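Local coordinates for protein CLPV1 (Pseudomonas aeruginosa, PDB 4UQW) that probably acts as the AAA+ ATPase that disassembles the contracted TssB-TssC sheath of type VI secretion, represented by its helical N-terminal domain, at residues V41-F44 with H45-Q49; P66-L69 with A70-L73. All coordinates share one frame; numbering follows the deposited sequence.

Contact 1. Residues V41-F44 with H45-Q49; sequences VHWF and HQILQ
Trp43 and Ile47, one turn apart on helix 40-49 of the mostly helical Clp N-terminal domain, meet through a CH-pi contact. Ile47 CD1 lies over one face of the indole, 4.0 Å from the centroid of the Trp43 five-membered ring and 23° off its normal. The nearest single atom is Trp43 CD1, 3.8 Å from Ile47 CD1. The torsions explain the approach: Trp43 CG stands anti to its own N (chi1 -165°), while Ile47 CG1 sits beside the backbone N and an extended chi2 carries CD1 to the indole. The same methyl approaches the Phe44 ring obliquely and more loosely, with Ile47 CD1 4.4 Å from Phe44 CD1.

Beneath these side chains runs the alpha-helical i to i+4 bonding. His45 N donates to Val41 O over 2.9 Å, and Gln46, Ile47 and Leu48 repeat the pattern to His42, Trp43 and Phe44.

Further out, partners in the surrounding fold position the indole and the His42 ring. The NE1-H bond to Ala19 O, made from the same five-membered ring of Trp43, limits how the indole can turn, and the ring touches Ile23 of helix 17-33. The His42 imidazole is held at both nitrogens, by Glu39 N and Asn35 OD1. The His45 ring meets that of Phe29, their planes about 40° apart. Leu48 reaches Leu55 of helix 54-61, and within its own helix Leu48 CG packs 3.4 Å from Phe44 O.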
loop_
_atom_site.group_PDB
_atom_site.type_symbol
_atom_site.label_atom_id
_atom_site.label_comp_id
_atom_site.label_asym_id
_atom_site.label_seq_id
_atom_site.Cartn_x
_atom_site.Cartn_y
_atom_site.Cartn_z
ATOM N N VAL A 41 6.478 3.186 -0.494
ATOM C CA VAL A 41 7.433 2.212 -1.028
ATOM C C VAL A 41 7.862 1.196 0.079
ATOM O O VAL A 41 7.994 -0.005 -0.200
ATOM C CB VAL A 41 8.646 2.925 -1.651
ATOM C CG1 VAL A 41 9.471 3.679 -0.595
ATOM C CG2 VAL A 41 9.546 1.893 -2.360
ATOM N N HIS A 42 8.012 1.654 1.340
ATOM C CA HIS A 42 8.342 0.705 2.413
ATOM C C HIS A 42 7.228 -0.310 2.593
ATOM O O HIS A 42 7.473 -1.496 2.815
ATOM C CB HIS A 42 8.543 1.422 3.768
ATOM C CG HIS A 42 9.711 2.354 3.822
ATOM N ND1 HIS A 42 9.519 3.712 3.842
ATOM C CD2 HIS A 42 11.047 2.141 3.904
ATOM C CE1 HIS A 42 10.695 4.319 3.952
ATOM N NE2 HIS A 42 11.632 3.389 3.985
ATOM N N TRP A 43 5.979 0.174 2.577
ATOM C CA TRP A 43 4.816 -0.667 2.889
ATOM C C TRP A 43 4.666 -1.719 1.784
ATOM O O TRP A 43 4.496 -2.918 2.050
ATOM C CB TRP A 43 3.572 0.210 2.940
ATOM C CG TRP A 43 2.391 -0.455 3.597
ATOM C CD1 TRP A 43 2.376 -1.650 4.242
ATOM C CD2 TRP A 43 1.105 0.126 3.694
ATOM N NE1 TRP A 43 1.086 -1.863 4.765
ATOM C CE2 TRP A 43 0.320 -0.750 4.472
ATOM C CE3 TRP A 43 0.570 1.373 3.286
ATOM C CZ2 TRP A 43 -1.036 -0.466 4.770
ATOM C CZ3 TRP A 43 -0.750 1.673 3.580
ATOM C CH2 TRP A 43 -1.535 0.738 4.331
ATOM N N PHE A 44 4.710 -1.252 0.522
ATOM C CA PHE A 44 4.510 -2.173 -0.602
ATOM C C PHE A 44 5.689 -3.166 -0.690
ATOM O O PHE A 44 5.487 -4.368 -0.964
ATOM C CB PHE A 44 4.352 -1.390 -1.919
ATOM C CG PHE A 44 2.949 -0.969 -2.156
ATOM C CD1 PHE A 44 2.195 -0.503 -1.114
ATOM C CD2 PHE A 44 2.355 -1.054 -3.427
ATOM C CE1 PHE A 44 0.876 -0.088 -1.306
ATOM C CE2 PHE A 44 1.014 -0.648 -3.604
ATOM C CZ PHE A 44 0.309 -0.171 -2.558
ATOM N N HIS A 45 6.926 -2.684 -0.456
ATOM C CA HIS A 45 8.054 -3.604 -0.443
ATOM C C HIS A 45 7.826 -4.718 0.645
ATOM O O HIS A 45 8.036 -5.914 0.382
ATOM C CB HIS A 45 9.348 -2.816 -0.219
ATOM C CG HIS A 45 10.512 -3.697 0.048
ATOM N ND1 HIS A 45 11.262 -4.290 -0.944
ATOM C CD2 HIS A 45 11.009 -4.142 1.227
ATOM C CE1 HIS A 45 12.222 -5.016 -0.384
ATOM N NE2 HIS A 45 12.083 -4.949 0.928
ATOM N N GLN A 46 7.361 -4.318 1.821
ATOM C CA GLN A 46 7.161 -5.300 2.885
ATOM C C GLN A 46 6.029 -6.254 2.567
ATOM O O GLN A 46 6.123 -7.481 2.866
ATOM C CB GLN A 46 6.902 -4.603 4.242
ATOM C CG GLN A 46 8.201 -4.052 4.832
ATOM C CD GLN A 46 9.243 -5.073 5.147
ATOM O OE1 GLN A 46 8.982 -6.176 5.680
ATOM N NE2 GLN A 46 10.429 -4.748 4.750
ATOM N N ILE A 47 4.977 -5.771 1.931
ATOM C CA ILE A 47 3.890 -6.680 1.536
ATOM C C ILE A 47 4.401 -7.709 0.531
ATOM O O ILE A 47 4.090 -8.923 0.675
ATOM C CB ILE A 47 2.690 -5.855 0.931
ATOM C CG1 ILE A 47 1.983 -5.054 2.026
ATOM C CG2 ILE A 47 1.717 -6.801 0.158
ATOM C CD1 ILE A 47 1.132 -3.895 1.450
ATOM N N LEU A 48 5.247 -7.282 -0.403
ATOM C CA LEU A 48 5.717 -8.177 -1.455
ATOM C C LEU A 48 6.765 -9.163 -0.922
ATOM O O LEU A 48 7.103 -10.126 -1.629
ATOM C CB LEU A 48 6.267 -7.352 -2.628
ATOM C CG LEU A 48 5.061 -6.730 -3.357
ATOM C CD1 LEU A 48 5.580 -5.635 -4.261
ATOM C CD2 LEU A 48 4.304 -7.752 -4.151
ATOM N N GLN A 49 7.293 -8.923 0.300
ATOM C CA GLN A 49 8.211 -9.882 0.950
ATOM C C GLN A 49 7.507 -11.131 1.496
ATOM O O GLN A 49 8.179 -12.152 1.728
ATOM C CB GLN A 49 8.972 -9.221 2.102
ATOM C CG GLN A 49 10.022 -8.203 1.654
ATOM C CD GLN A 49 11.241 -8.876 1.046
ATOM O OE1 GLN A 49 11.319 -9.045 -0.164
ATOM N NE2 GLN A 49 12.188 -9.285 1.895
#

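Contact 2. Residues P66-L69 with A70-L73; sequences PARL and AKDL
Arg68 and Asp72 are joined through one water, on the outward side of helix 66-79. Arg68 NH1 gives a hydrogen to it over 2.8 Å, the water lying in the guanidinium plane at its edge, and the water donates in turn to Asp72 OD1 at 2.7 Å. Bends at chi2 (79°) and chi3 turn the guanidinium to the Lys71 side, yet Arg68 NH1 and Asp72 OD1 stay 5.2 Å apart, so this is a water-mediated pairing, with the two planes turned 40° from each other. The other carboxylate oxygen, OD2, is bonded to Ser137 OG.

Among the charges, Lys71 runs alongside Arg68, pointing the same way, and its NZ comes within 4.3 Å of Arg68 NH1. Lys71 NZ also forms a salt bridge with Glu75.

Apolar contact occupies the inward side: Leu69 CD1 rests 3.8 Å from Leu73 CG, the two side chains crossing at a slant.

Backbone bonds are those of a regular alpha helix, the shortest being Asp72 N to Arg68 O at 2.8 Å. The chemistry is that of an amphipathic helix, in which nearby carboxylates probably offset the mutual repulsion of Arg68 and Lys71 while Leu69 and Leu73 are buried, packing on Leu48 of helix 40-49.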
loop_
_atom_site.group_PDB
_atom_site.type_symbol
_atom_site.label_atom_id
_atom_site.label_comp_id
_atom_site.label_asym_id
_atom_site.label_seq_id
_atom_site.Cartn_x
_atom_site.Cartn_y
_atom_site.Cartn_z
ATOM N N PRO A 66 6.847 -8.985 -12.254
ATOM C CA PRO A 66 7.151 -8.835 -10.824
ATOM C C PRO A 66 8.623 -8.625 -10.541
ATOM O O PRO A 66 8.951 -7.995 -9.526
ATOM C CB PRO A 66 6.672 -10.167 -10.207
ATOM C CG PRO A 66 6.603 -11.125 -11.360
ATOM C CD PRO A 66 6.358 -10.334 -12.626
ATOM N N ALA A 67 9.487 -9.112 -11.432
ATOM C CA ALA A 67 10.910 -8.915 -11.207
ATOM C C ALA A 67 11.255 -7.434 -11.475
ATOM O O ALA A 67 12.108 -6.846 -10.790
ATOM C CB ALA A 67 11.729 -9.839 -12.110
ATOM N N ARG A 68 10.635 -6.841 -12.475
ATOM C CA ARG A 68 10.886 -5.431 -12.708
ATOM C C ARG A 68 10.399 -4.569 -11.553
ATOM O O ARG A 68 11.049 -3.623 -11.108
ATOM C CB ARG A 68 10.246 -4.985 -14.023
ATOM C CG ARG A 68 10.330 -3.476 -14.261
ATOM C CD ARG A 68 11.674 -3.097 -14.750
ATOM N NE ARG A 68 12.114 -3.868 -15.895
ATOM C CZ ARG A 68 13.347 -3.829 -16.377
ATOM N NH1 ARG A 68 14.245 -3.010 -15.804
ATOM N NH2 ARG A 68 13.636 -4.594 -17.388
ATOM N N LEU A 69 9.204 -4.904 -11.043
ATOM C CA LEU A 69 8.621 -4.183 -9.927
ATOM C C LEU A 69 9.561 -4.291 -8.744
ATOM O O LEU A 69 9.814 -3.278 -8.084
ATOM C CB LEU A 69 7.190 -4.738 -9.588
ATOM C CG LEU A 69 6.591 -4.126 -8.322
ATOM C CD1 LEU A 69 6.519 -2.613 -8.495
ATOM C CD2 LEU A 69 5.198 -4.794 -8.141
ATOM N N ALA A 70 10.089 -5.501 -8.492
ATOM C CA ALA A 70 10.990 -5.670 -7.341
ATOM C C ALA A 70 12.246 -4.791 -7.486
ATOM O O ALA A 70 12.685 -4.142 -6.525
ATOM C CB ALA A 70 11.384 -7.119 -7.207
ATOM N N LYS A 71 12.783 -4.748 -8.700
ATOM C CA LYS A 71 13.963 -3.947 -9.012
ATOM C C LYS A 71 13.644 -2.451 -8.758
ATOM O O LYS A 71 14.438 -1.675 -8.163
ATOM C CB LYS A 71 14.411 -4.160 -10.461
ATOM C CG LYS A 71 15.607 -3.360 -10.914
ATOM C CD LYS A 71 15.943 -3.771 -12.332
ATOM C CE LYS A 71 17.233 -3.162 -12.817
ATOM N NZ LYS A 71 17.097 -1.686 -12.856
ATOM N N ASP A 72 12.495 -2.015 -9.269
ATOM C CA ASP A 72 12.138 -0.629 -9.121
ATOM C C ASP A 72 11.922 -0.238 -7.650
ATOM O O ASP A 72 12.319 0.880 -7.254
ATOM C CB ASP A 72 10.849 -0.335 -9.918
ATOM C CG ASP A 72 11.085 -0.323 -11.443
ATOM O OD1 ASP A 72 12.260 -0.239 -11.916
ATOM O OD2 ASP A 72 10.105 -0.455 -12.217
ATOM N N LEU A 73 11.269 -1.098 -6.863
ATOM C CA LEU A 73 11.015 -0.747 -5.475
ATOM C C LEU A 73 12.309 -0.707 -4.703
ATOM O O LEU A 73 12.496 0.199 -3.845
ATOM C CB LEU A 73 10.044 -1.740 -4.808
ATOM C CG LEU A 73 8.642 -1.720 -5.436
ATOM C CD1 LEU A 73 7.808 -2.771 -4.672
ATOM C CD2 LEU A 73 7.984 -0.346 -5.325
HETATM O O HOH W 1 13.869 -0.891 -13.953
#

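In the fold
Both contacts are local, within one helix, with i to i+4 backbone bonds and side chains three or four residues apart, but they differ in depth. Contact 1 is buried, its centre about 8 Å from the centre of the chain, whereas contact 2 lies about 15 Å out and five of its eight touching residues are exposed. The chemistry follows: aromatic rings and hydrogen-bonded indole and imidazole groups in 41-49, several against helix 17-33; charges and a bridging water on the outer side of 66-73, and a leucine pair on its buried side. The two helices meet directly, with Leu48 CD1 3.7 Å from Leu73 CD1 and 4.0 Å from Leu69 CD2. Both also touch helix 54-61, through Leu55 and Val59 respectively.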